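Local coordinates for methyltransferase small domain-containing protein (Thermoplasma acidophilum, PDB 1NE2), which is of unproven function but probably acts as an S-adenosylmethionine-dependent methyltransferase with a Rossmann-like fold, at residues 129-143 / 153-166. Residues are numbered along the deposited sequence; the frame is centred on the assembly and turned at random.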
ATOM      1  N   ARG B 129     -16.720  14.086  -6.494  1.00 59.50           N
ATOM      2  CA  ARG B 129     -16.597  13.120  -7.577  1.00 54.45           C
ATOM      3  C   ARG B 129     -15.140  12.699  -7.723  1.00 50.02           C
ATOM      4  O   ARG B 129     -14.843  11.607  -8.210  1.00 47.21           O
ATOM      5  CB  ARG B 129     -17.089  13.721  -8.896  1.00 56.33           C
ATOM      6  CG  ARG B 129     -18.550  14.132  -8.885  1.00 60.40           C
ATOM      7  CD  ARG B 129     -19.029  14.502 -10.279  1.00 62.73           C
ATOM      8  NE  ARG B 129     -20.430  14.913 -10.282  1.00 64.76           N
ATOM      9  CZ  ARG B 129     -21.128  15.184 -11.381  1.00 66.07           C
ATOM     10  NH1 ARG B 129     -20.557  15.087 -12.574  1.00 67.00           N
ATOM     11  NH2 ARG B 129     -22.397  15.556 -11.286  1.00 65.47           N
ATOM     12  N   ALA B 130     -14.238  13.578  -7.293  1.00 43.80           N
ATOM     13  CA  ALA B 130     -12.807  13.318  -7.368  1.00 40.39           C
ATOM     14  C   ALA B 130     -12.446  12.060  -6.586  1.00 36.43           C
ATOM     15  O   ALA B 130     -11.664  11.229  -7.055  1.00 34.11           O
ATOM     16  CB  ALA B 130     -12.029  14.514  -6.826  1.00 41.77           C
ATOM     17  N   PHE B 131     -13.014  11.924  -5.391  1.00 32.38           N
ATOM     18  CA  PHE B 131     -12.742  10.756  -4.564  1.00 31.40           C
ATOM     19  C   PHE B 131     -13.289   9.489  -5.201  1.00 29.57           C
ATOM     20  O   PHE B 131     -12.639   8.448  -5.174  1.00 26.03           O
ATOM     21  CB  PHE B 131     -13.338  10.929  -3.165  1.00 31.02           C
ATOM     22  CG  PHE B 131     -12.417  11.614  -2.201  1.00 31.73           C
ATOM     23  CD1 PHE B 131     -11.989  12.917  -2.433  1.00 33.76           C
ATOM     24  CD2 PHE B 131     -11.959  10.948  -1.069  1.00 33.96           C
ATOM     25  CE1 PHE B 131     -11.111  13.548  -1.549  1.00 35.24           C
ATOM     26  CE2 PHE B 131     -11.082  11.569  -0.179  1.00 33.18           C
ATOM     27  CZ  PHE B 131     -10.657  12.869  -0.419  1.00 35.59           C
ATOM     28  N   ILE B 132     -14.488   9.575  -5.767  1.00 27.22           N
ATOM     29  CA  ILE B 132     -15.088   8.414  -6.405  1.00 27.03           C
ATOM     30  C   ILE B 132     -14.237   8.004  -7.604  1.00 24.65           C
ATOM     31  O   ILE B 132     -13.892   6.832  -7.762  1.00 21.71           O
ATOM     32  CB  ILE B 132     -16.528   8.714  -6.872  1.00 28.52           C
ATOM     33  CG1 ILE B 132     -17.373   9.154  -5.676  1.00 31.23           C
ATOM     34  CG2 ILE B 132     -17.134   7.473  -7.511  1.00 30.65           C
ATOM     35  CD1 ILE B 132     -18.782   9.583  -6.034  1.00 32.48           C
ATOM     36  N   ASP B 133     -13.884   8.975  -8.440  1.00 23.86           N
ATOM     37  CA  ASP B 133     -13.065   8.700  -9.616  1.00 23.21           C
ATOM     38  C   ASP B 133     -11.724   8.080  -9.243  1.00 22.55           C
ATOM     39  O   ASP B 133     -11.297   7.095  -9.847  1.00 21.07           O
ATOM     40  CB  ASP B 133     -12.823   9.984 -10.409  1.00 30.29           C
ATOM     41  CG  ASP B 133     -14.025  10.393 -11.234  1.00 35.35           C
ATOM     42  OD1 ASP B 133     -14.000  11.503 -11.802  1.00 39.65           O
ATOM     43  OD2 ASP B 133     -14.989   9.603 -11.318  1.00 37.71           O
ATOM     44  N   LYS B 134     -11.058   8.662  -8.253  1.00 20.47           N
ATOM     45  CA  LYS B 134      -9.762   8.143  -7.830  1.00 20.14           C
ATOM     46  C   LYS B 134      -9.882   6.722  -7.279  1.00 20.68           C
ATOM     47  O   LYS B 134      -9.020   5.874  -7.534  1.00 20.03           O
ATOM     48  CB  LYS B 134      -9.150   9.053  -6.764  1.00 19.26           C
ATOM     49  CG  LYS B 134      -7.745   8.637  -6.323  1.00 22.21           C
ATOM     50  CD  LYS B 134      -6.642   9.324  -7.121  1.00 33.49           C
ATOM     51  CE  LYS B 134      -6.598   8.904  -8.576  1.00 33.67           C
ATOM     52  NZ  LYS B 134      -5.509   9.634  -9.312  1.00 27.01           N
ATOM     53  N   ALA B 135     -10.946   6.464  -6.527  1.00 18.32           N
ATOM     54  CA  ALA B 135     -11.159   5.144  -5.944  1.00 19.36           C
ATOM     55  C   ALA B 135     -11.214   4.063  -7.018  1.00 19.61           C
ATOM     56  O   ALA B 135     -10.561   3.031  -6.901  1.00 18.50           O
ATOM     57  CB  ALA B 135     -12.448   5.128  -5.115  1.00 17.91           C
ATOM     58  N   PHE B 136     -11.987   4.307  -8.074  1.00 17.80           N
ATOM     59  CA  PHE B 136     -12.119   3.326  -9.139  1.00 18.87           C
ATOM     60  C   PHE B 136     -10.899   3.159 -10.040  1.00 20.68           C
ATOM     61  O   PHE B 136     -10.807   2.201 -10.807  1.00 21.76           O
ATOM     62  CB  PHE B 136     -13.372   3.635  -9.957  1.00 22.69           C
ATOM     63  CG  PHE B 136     -14.634   3.196  -9.279  1.00 25.92           C
ATOM     64  CD1 PHE B 136     -15.039   1.866  -9.336  1.00 27.15           C
ATOM     65  CD2 PHE B 136     -15.383   4.093  -8.527  1.00 29.40           C
ATOM     66  CE1 PHE B 136     -16.173   1.433  -8.651  1.00 30.30           C
ATOM     67  CE2 PHE B 136     -16.521   3.670  -7.834  1.00 33.98           C
ATOM     68  CZ  PHE B 136     -16.916   2.335  -7.898  1.00 33.48           C
ATOM     69  N   GLU B 137      -9.950   4.077  -9.930  1.00 19.87           N
ATOM     70  CA  GLU B 137      -8.732   3.992 -10.717  1.00 22.09           C
ATOM     71  C   GLU B 137      -7.640   3.375  -9.841  1.00 20.53           C
ATOM     72  O   GLU B 137      -6.597   2.943 -10.335  1.00 22.82           O
ATOM     73  CB  GLU B 137      -8.315   5.399 -11.157  1.00 29.15           C
ATOM     74  CG  GLU B 137      -6.991   5.474 -11.886  1.00 37.95           C
ATOM     75  CD  GLU B 137      -6.592   6.903 -12.205  1.00 41.65           C
ATOM     76  OE1 GLU B 137      -5.512   7.100 -12.804  1.00 44.97           O
ATOM     77  OE2 GLU B 137      -7.359   7.828 -11.857  1.00 41.17           O
ATOM     78  N   THR B 138      -7.916   3.306  -8.541  1.00 19.57           N
ATOM     79  CA  THR B 138      -6.951   2.827  -7.550  1.00 18.69           C
ATOM     80  C   THR B 138      -7.128   1.441  -6.927  1.00 20.20           C
ATOM     81  O   THR B 138      -6.149   0.696  -6.767  1.00 18.75           O
ATOM     82  CB  THR B 138      -6.880   3.838  -6.368  1.00 19.59           C
ATOM     83  OG1 THR B 138      -6.510   5.138  -6.857  1.00 22.60           O
ATOM     84  CG2 THR B 138      -5.863   3.385  -5.331  1.00 21.30           C
ATOM     85  N   SER B 139      -8.358   1.089  -6.575  1.00 17.40           N
ATOM     86  CA  SER B 139      -8.589  -0.174  -5.881  1.00 20.06           C
ATOM     87  C   SER B 139      -9.649  -1.118  -6.426  1.00 18.53           C
ATOM     88  O   SER B 139     -10.560  -0.715  -7.146  1.00 18.55           O
ATOM     89  CB  SER B 139      -8.914   0.130  -4.417  1.00 19.28           C
ATOM     90  OG  SER B 139      -7.964   1.026  -3.864  1.00 21.30           O
HETATM   91  N   MSE B 140      -9.524  -2.385  -6.042  1.00 17.88           N
HETATM   92  CA  MSE B 140     -10.453  -3.427  -6.460  1.00 19.77           C
HETATM   93  C   MSE B 140     -11.726  -3.419  -5.616  1.00 18.29           C
HETATM   94  O   MSE B 140     -12.827  -3.645  -6.133  1.00 17.46           O
HETATM   95  CB  MSE B 140      -9.774  -4.793  -6.365  1.00 23.21           C
HETATM   96  CG  MSE B 140     -10.688  -5.953  -6.711  1.00 35.80           C
HETATM   97 SE   MSE B 140      -9.720  -7.521  -7.283  0.28 45.35          SE
HETATM   98  CE  MSE B 140      -9.384  -8.339  -5.580  1.00 45.62           C
ATOM     99  N   TRP B 141     -11.571  -3.157  -4.320  1.00 16.24           N
ATOM    100  CA  TRP B 141     -12.706  -3.125  -3.396  1.00 14.46           C
ATOM    101  C   TRP B 141     -12.819  -1.732  -2.793  1.00 14.52           C
ATOM    102  O   TRP B 141     -11.879  -1.228  -2.185  1.00 14.97           O
ATOM    103  CB  TRP B 141     -12.518  -4.170  -2.300  1.00 14.86           C
ATOM    104  CG  TRP B 141     -12.356  -5.557  -2.849  1.00 17.14           C
ATOM    105  CD1 TRP B 141     -11.190  -6.164  -3.233  1.00 18.08           C
ATOM    106  CD2 TRP B 141     -13.404  -6.485  -3.130  1.00 17.82           C
ATOM    107  NE1 TRP B 141     -11.454  -7.414  -3.736  1.00 20.86           N
ATOM    108  CE2 TRP B 141     -12.805  -7.636  -3.686  1.00 17.53           C
ATOM    109  CE3 TRP B 141     -14.798  -6.455  -2.969  1.00 17.11           C
ATOM    110  CZ2 TRP B 141     -13.552  -8.755  -4.082  1.00 18.29           C
ATOM    111  CZ3 TRP B 141     -15.543  -7.567  -3.361  1.00 14.95           C
ATOM    112  CH2 TRP B 141     -14.914  -8.702  -3.911  1.00 18.33           C
ATOM    113  N   ILE B 142     -13.984  -1.119  -2.959  1.00 12.21           N
ATOM    114  CA  ILE B 142     -14.221   0.246  -2.510  1.00 12.41           C
ATOM    115  C   ILE B 142     -15.337   0.343  -1.469  1.00 13.56           C
ATOM    116  O   ILE B 142     -16.445  -0.161  -1.678  1.00 14.94           O
ATOM    117  CB  ILE B 142     -14.555   1.116  -3.755  1.00 14.54           C
ATOM    118  CG1 ILE B 142     -13.329   1.139  -4.685  1.00 18.20           C
ATOM    119  CG2 ILE B 142     -14.970   2.516  -3.336  1.00 14.88           C
ATOM    120  CD1 ILE B 142     -13.620   1.515  -6.124  1.00 23.00           C
ATOM    121  N   TYR B 143     -15.039   1.007  -0.357  1.00 13.94           N
ATOM    122  CA  TYR B 143     -15.995   1.168   0.741  1.00 12.10           C
ATOM    123  C   TYR B 143     -16.139   2.628   1.138  1.00 13.13           C
ATOM    124  O   TYR B 143     -15.164   3.380   1.134  1.00 13.24           O
ATOM    125  CB  TYR B 143     -15.525   0.380   1.965  1.00 13.97           C
ATOM    126  CG  TYR B 143     -15.514  -1.117   1.775  1.00 15.14           C
ATOM    127  CD1 TYR B 143     -16.637  -1.881   2.087  1.00 15.62           C
ATOM    128  CD2 TYR B 143     -14.377  -1.773   1.297  1.00 16.84           C
ATOM    129  CE1 TYR B 143     -16.631  -3.273   1.935  1.00 15.33           C
ATOM    130  CE2 TYR B 143     -14.359  -3.163   1.139  1.00 15.90           C
ATOM    131  CZ  TYR B 143     -15.488  -3.903   1.466  1.00 15.23           C
ATOM    132  OH  TYR B 143     -15.463  -5.277   1.357  1.00 15.16           O
ATOM    133  N   PHE B 153     -27.067   9.486  -5.310  1.00 30.17           N
ATOM    134  CA  PHE B 153     -25.941   9.838  -6.164  1.00 31.00           C
ATOM    135  C   PHE B 153     -24.848   8.773  -6.097  1.00 29.30           C
ATOM    136  O   PHE B 153     -24.340   8.328  -7.125  1.00 27.48           O
ATOM    137  CB  PHE B 153     -25.359  11.187  -5.742  1.00 33.68           C
ATOM    138  CG  PHE B 153     -24.116  11.579  -6.497  1.00 37.53           C
ATOM    139  CD1 PHE B 153     -24.169  11.846  -7.862  1.00 39.46           C
ATOM    140  CD2 PHE B 153     -22.893  11.683  -5.841  1.00 39.67           C
ATOM    141  CE1 PHE B 153     -23.022  12.214  -8.563  1.00 40.89           C
ATOM    142  CE2 PHE B 153     -21.739  12.048  -6.532  1.00 40.34           C
ATOM    143  CZ  PHE B 153     -21.804  12.315  -7.895  1.00 40.67           C
ATOM    144  N   LEU B 154     -24.488   8.369  -4.886  1.00 28.81           N
ATOM    145  CA  LEU B 154     -23.441   7.368  -4.714  1.00 27.39           C
ATOM    146  C   LEU B 154     -23.795   6.019  -5.323  1.00 24.66           C
ATOM    147  O   LEU B 154     -22.972   5.416  -6.006  1.00 27.15           O
ATOM    148  CB  LEU B 154     -23.102   7.208  -3.230  1.00 26.83           C
ATOM    149  CG  LEU B 154     -22.396   8.420  -2.616  1.00 28.35           C
ATOM    150  CD1 LEU B 154     -22.112   8.152  -1.148  1.00 30.77           C
ATOM    151  CD2 LEU B 154     -21.096   8.702  -3.366  1.00 29.32           C
ATOM    152  N   ARG B 155     -25.013   5.543  -5.085  1.00 23.70           N
ATOM    153  CA  ARG B 155     -25.431   4.265  -5.640  1.00 26.19           C
ATOM    154  C   ARG B 155     -25.333   4.304  -7.162  1.00 26.84           C
ATOM    155  O   ARG B 155     -24.826   3.372  -7.790  1.00 25.97           O
ATOM    156  CB  ARG B 155     -26.865   3.945  -5.218  1.00 27.81           C
ATOM    157  CG  ARG B 155     -27.396   2.633  -5.767  1.00 32.37           C
ATOM    158  CD  ARG B 155     -28.810   2.377  -5.277  1.00 37.13           C
ATOM    159  NE  ARG B 155     -29.675   3.526  -5.518  1.00 45.19           N
ATOM    160  CZ  ARG B 155     -30.264   4.241  -4.562  1.00 44.58           C
ATOM    161  NH1 ARG B 155     -30.089   3.928  -3.285  1.00 42.29           N
ATOM    162  NH2 ARG B 155     -31.029   5.274  -4.886  1.00 46.56           N
ATOM    163  N   ARG B 156     -25.802   5.399  -7.753  1.00 27.81           N
ATOM    164  CA  ARG B 156     -25.765   5.554  -9.203  1.00 29.02           C
ATOM    165  C   ARG B 156     -24.325   5.471  -9.698  1.00 27.67           C
ATOM    166  O   ARG B 156     -24.005   4.671 -10.578  1.00 26.07           O
ATOM    167  CB  ARG B 156     -26.356   6.908  -9.608  1.00 29.89           C
ATOM    168  CG  ARG B 156     -26.565   7.079 -11.107  1.00 33.65           C
ATOM    169  CD  ARG B 156     -26.843   8.534 -11.453  1.00 35.22           C
ATOM    170  NE  ARG B 156     -25.614   9.327 -11.483  1.00 35.33           N
ATOM    171  CZ  ARG B 156     -25.579  10.653 -11.567  1.00 36.17           C
ATOM    172  NH1 ARG B 156     -26.707  11.348 -11.624  1.00 37.26           N
ATOM    173  NH2 ARG B 156     -24.413  11.284 -11.606  1.00 35.30           N
ATOM    174  N   GLU B 157     -23.461   6.302  -9.123  1.00 25.27           N
ATOM    175  CA  GLU B 157     -22.055   6.340  -9.512  1.00 26.18           C
ATOM    176  C   GLU B 157     -21.305   5.032  -9.266  1.00 26.16           C
ATOM    177  O   GLU B 157     -20.549   4.575 -10.126  1.00 24.20           O
ATOM    178  CB  GLU B 157     -21.333   7.484  -8.790  1.00 27.93           C
ATOM    179  CG  GLU B 157     -21.775   8.879  -9.215  1.00 32.45           C
ATOM    180  CD  GLU B 157     -21.746   9.068 -10.724  1.00 36.89           C
ATOM    181  OE1 GLU B 157     -22.825   9.020 -11.356  1.00 42.11           O
ATOM    182  OE2 GLU B 157     -20.642   9.252 -11.282  1.00 36.67           O
ATOM    183  N   PHE B 158     -21.499   4.433  -8.094  1.00 24.98           N
ATOM    184  CA  PHE B 158     -20.818   3.179  -7.784  1.00 22.91           C
ATOM    185  C   PHE B 158     -21.262   2.036  -8.695  1.00 24.16           C
ATOM    186  O   PHE B 158     -20.437   1.266  -9.178  1.00 23.13           O
ATOM    187  CB  PHE B 158     -21.053   2.776  -6.320  1.00 20.97           C
ATOM    188  CG  PHE B 158     -20.350   3.658  -5.320  1.00 22.41           C
ATOM    189  CD1 PHE B 158     -19.070   4.144  -5.572  1.00 24.44           C
ATOM    190  CD2 PHE B 158     -20.949   3.958  -4.101  1.00 22.71           C
ATOM    191  CE1 PHE B 158     -18.395   4.912  -4.623  1.00 26.47           C
ATOM    192  CE2 PHE B 158     -20.283   4.725  -3.145  1.00 23.11           C
ATOM    193  CZ  PHE B 158     -19.005   5.201  -3.406  1.00 23.42           C
ATOM    194  N   SER B 159     -22.567   1.925  -8.933  1.00 23.48           N
ATOM    195  CA  SER B 159     -23.088   0.854  -9.771  1.00 25.21           C
ATOM    196  C   SER B 159     -22.680   1.008 -11.234  1.00 24.88           C
ATOM    197  O   SER B 159     -22.654   0.034 -11.980  1.00 24.58           O
ATOM    198  CB  SER B 159     -24.615   0.772  -9.651  1.00 27.37           C
ATOM    199  OG  SER B 159     -25.237   1.963 -10.098  1.00 35.91           O
ATOM    200  N   ALA B 160     -22.347   2.227 -11.641  1.00 26.11           N
ATOM    201  CA  ALA B 160     -21.937   2.464 -13.020  1.00 27.62           C
ATOM    202  C   ALA B 160     -20.498   2.012 -13.266  1.00 28.52           C
ATOM    203  O   ALA B 160     -20.098   1.794 -14.409  1.00 29.46           O
ATOM    204  CB  ALA B 160     -22.078   3.940 -13.362  1.00 28.00           C
ATOM    205  N   ARG B 161     -19.724   1.855 -12.196  1.00 26.66           N
ATOM    206  CA  ARG B 161     -18.330   1.441 -12.335  1.00 26.62           C
ATOM    207  C   ARG B 161     -17.986   0.147 -11.602  1.00 24.67           C
ATOM    208  O   ARG B 161     -16.855  -0.331 -11.688  1.00 22.79           O
ATOM    209  CB  ARG B 161     -17.400   2.561 -11.859  1.00 34.71           C
ATOM    210  CG  ARG B 161     -17.279   3.728 -12.828  1.00 44.94           C
ATOM    211  CD  ARG B 161     -16.663   3.283 -14.149  1.00 54.14           C
ATOM    212  NE  ARG B 161     -16.439   4.402 -15.062  1.00 63.43           N
ATOM    213  CZ  ARG B 161     -15.920   4.283 -16.281  1.00 67.97           C
ATOM    214  NH1 ARG B 161     -15.568   3.090 -16.743  1.00 70.83           N
ATOM    215  NH2 ARG B 161     -15.750   5.358 -17.040  1.00 70.34           N
ATOM    216  N   GLY B 162     -18.956  -0.416 -10.892  1.00 24.26           N
ATOM    217  CA  GLY B 162     -18.708  -1.651 -10.170  1.00 24.99           C
ATOM    218  C   GLY B 162     -19.971  -2.331  -9.686  1.00 25.12           C
ATOM    219  O   GLY B 162     -21.080  -1.922 -10.023  1.00 25.76           O
ATOM    220  N   ASP B 163     -19.801  -3.382  -8.892  1.00 23.08           N
ATOM    221  CA  ASP B 163     -20.933  -4.116  -8.351  1.00 23.02           C
ATOM    222  C   ASP B 163     -21.143  -3.711  -6.899  1.00 21.82           C
ATOM    223  O   ASP B 163     -20.270  -3.932  -6.053  1.00 22.01           O
ATOM    224  CB  ASP B 163     -20.677  -5.621  -8.441  1.00 25.01           C
ATOM    225  CG  ASP B 163     -20.527  -6.100  -9.874  1.00 32.23           C
ATOM    226  OD1 ASP B 163     -21.501  -5.971 -10.644  1.00 31.75           O
ATOM    227  OD2 ASP B 163     -19.438  -6.599 -10.231  1.00 32.01           O
ATOM    228  N   VAL B 164     -22.287  -3.097  -6.615  1.00 20.03           N
ATOM    229  CA  VAL B 164     -22.595  -2.678  -5.249  1.00 20.14           C
ATOM    230  C   VAL B 164     -23.133  -3.885  -4.492  1.00 22.04           C
ATOM    231  O   VAL B 164     -24.259  -4.322  -4.728  1.00 25.19           O
ATOM    232  CB  VAL B 164     -23.661  -1.552  -5.217  1.00 21.25           C
ATOM    233  CG1 VAL B 164     -23.987  -1.180  -3.769  1.00 18.39           C
ATOM    234  CG2 VAL B 164     -23.157  -0.333  -5.966  1.00 21.80           C
ATOM    235  N   PHE B 165     -22.329  -4.440  -3.590  1.00 18.69           N
ATOM    236  CA  PHE B 165     -22.781  -5.595  -2.831  1.00 18.21           C
ATOM    237  C   PHE B 165     -23.272  -5.196  -1.445  1.00 17.36           C
ATOM    238  O   PHE B 165     -23.856  -6.009  -0.732  1.00 20.53           O
ATOM    239  CB  PHE B 165     -21.673  -6.650  -2.754  1.00 18.93           C
ATOM    240  CG  PHE B 165     -20.406  -6.162  -2.135  1.00 14.60           C
ATOM    241  CD1 PHE B 165     -20.251  -6.160  -0.755  1.00 18.33           C
ATOM    242  CD2 PHE B 165     -19.354  -5.719  -2.935  1.00 16.15           C
ATOM    243  CE1 PHE B 165     -19.066  -5.732  -0.174  1.00 15.32           C
ATOM    244  CE2 PHE B 165     -18.163  -5.286  -2.364  1.00 16.07           C
ATOM    245  CZ  PHE B 165     -18.021  -5.294  -0.975  1.00 16.10           C
ATOM    246  N   ARG B 166     -23.046  -3.939  -1.070  1.00 16.60           N
ATOM    247  CA  ARG B 166     -23.521  -3.440   0.213  1.00 15.70           C
ATOM    248  C   ARG B 166     -23.988  -1.990   0.146  1.00 16.28           C
ATOM    249  O   ARG B 166     -23.297  -1.123  -0.393  1.00 14.95           O
ATOM    250  CB  ARG B 166     -22.439  -3.568   1.301  1.00 16.41           C
ATOM    251  CG  ARG B 166     -22.882  -3.021   2.670  1.00 15.03           C
ATOM    252  CD  ARG B 166     -21.917  -3.427   3.784  1.00 15.03           C
ATOM    253  NE  ARG B 166     -21.752  -4.877   3.797  1.00 16.44           N
ATOM    254  CZ  ARG B 166     -20.578  -5.502   3.756  1.00 16.93           C
ATOM    255  NH1 ARG B 166     -19.452  -4.802   3.711  1.00 15.52           N
ATOM    256  NH2 ARG B 166     -20.532  -6.830   3.715  1.00 16.77           N
TER
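Phe-136 lies flat between two aliphatic groups: CB of Arg-161 sits 3.7 Å from its ring centroid in a CH-pi contact, while CD1 of Ile-142 covers the opposite face. At the rim, CE2 of Phe-136 meets CD1 of Phe-158 at 3.4 Å, edge against edge, the two planes turned 45° apart. An alanine in place of Phe-136 would probably open a gap between Ile-142 and Arg-161 and take from Phe-158 its neighbour at that edge. One helical turn earlier, Ile-132 is a knob set among Phe-153, Leu-154, Glu-157 and Phe-158. With CG1 anti to the carbonyl carbon (chi1 -58°) and the chain extended beyond, CD1 of Ile-132 reaches CD2 of Leu-154 at 3.6 Å. Beyond the helices the strands continue the contact through an aromatic cluster. CE2 of Phe-165 comes up to the edge of the Trp-141 indole, 3.6 Å from CE3. CZ of Phe-165 lies 3.5 Å from OH of Tyr-143. That hydroxyl and Arg-166 both bind Asp-47. Segments 129-138 and 153-161 run nearly parallel, 24° apart, on one side of the sheet, where Phe-158 also packs edge-to-face with Phe-193; antiparallel strand 187-197 inserts between strands 142-147 and 162-173, the 3-2-1-4-5-7-6 order of class I methyltransferases.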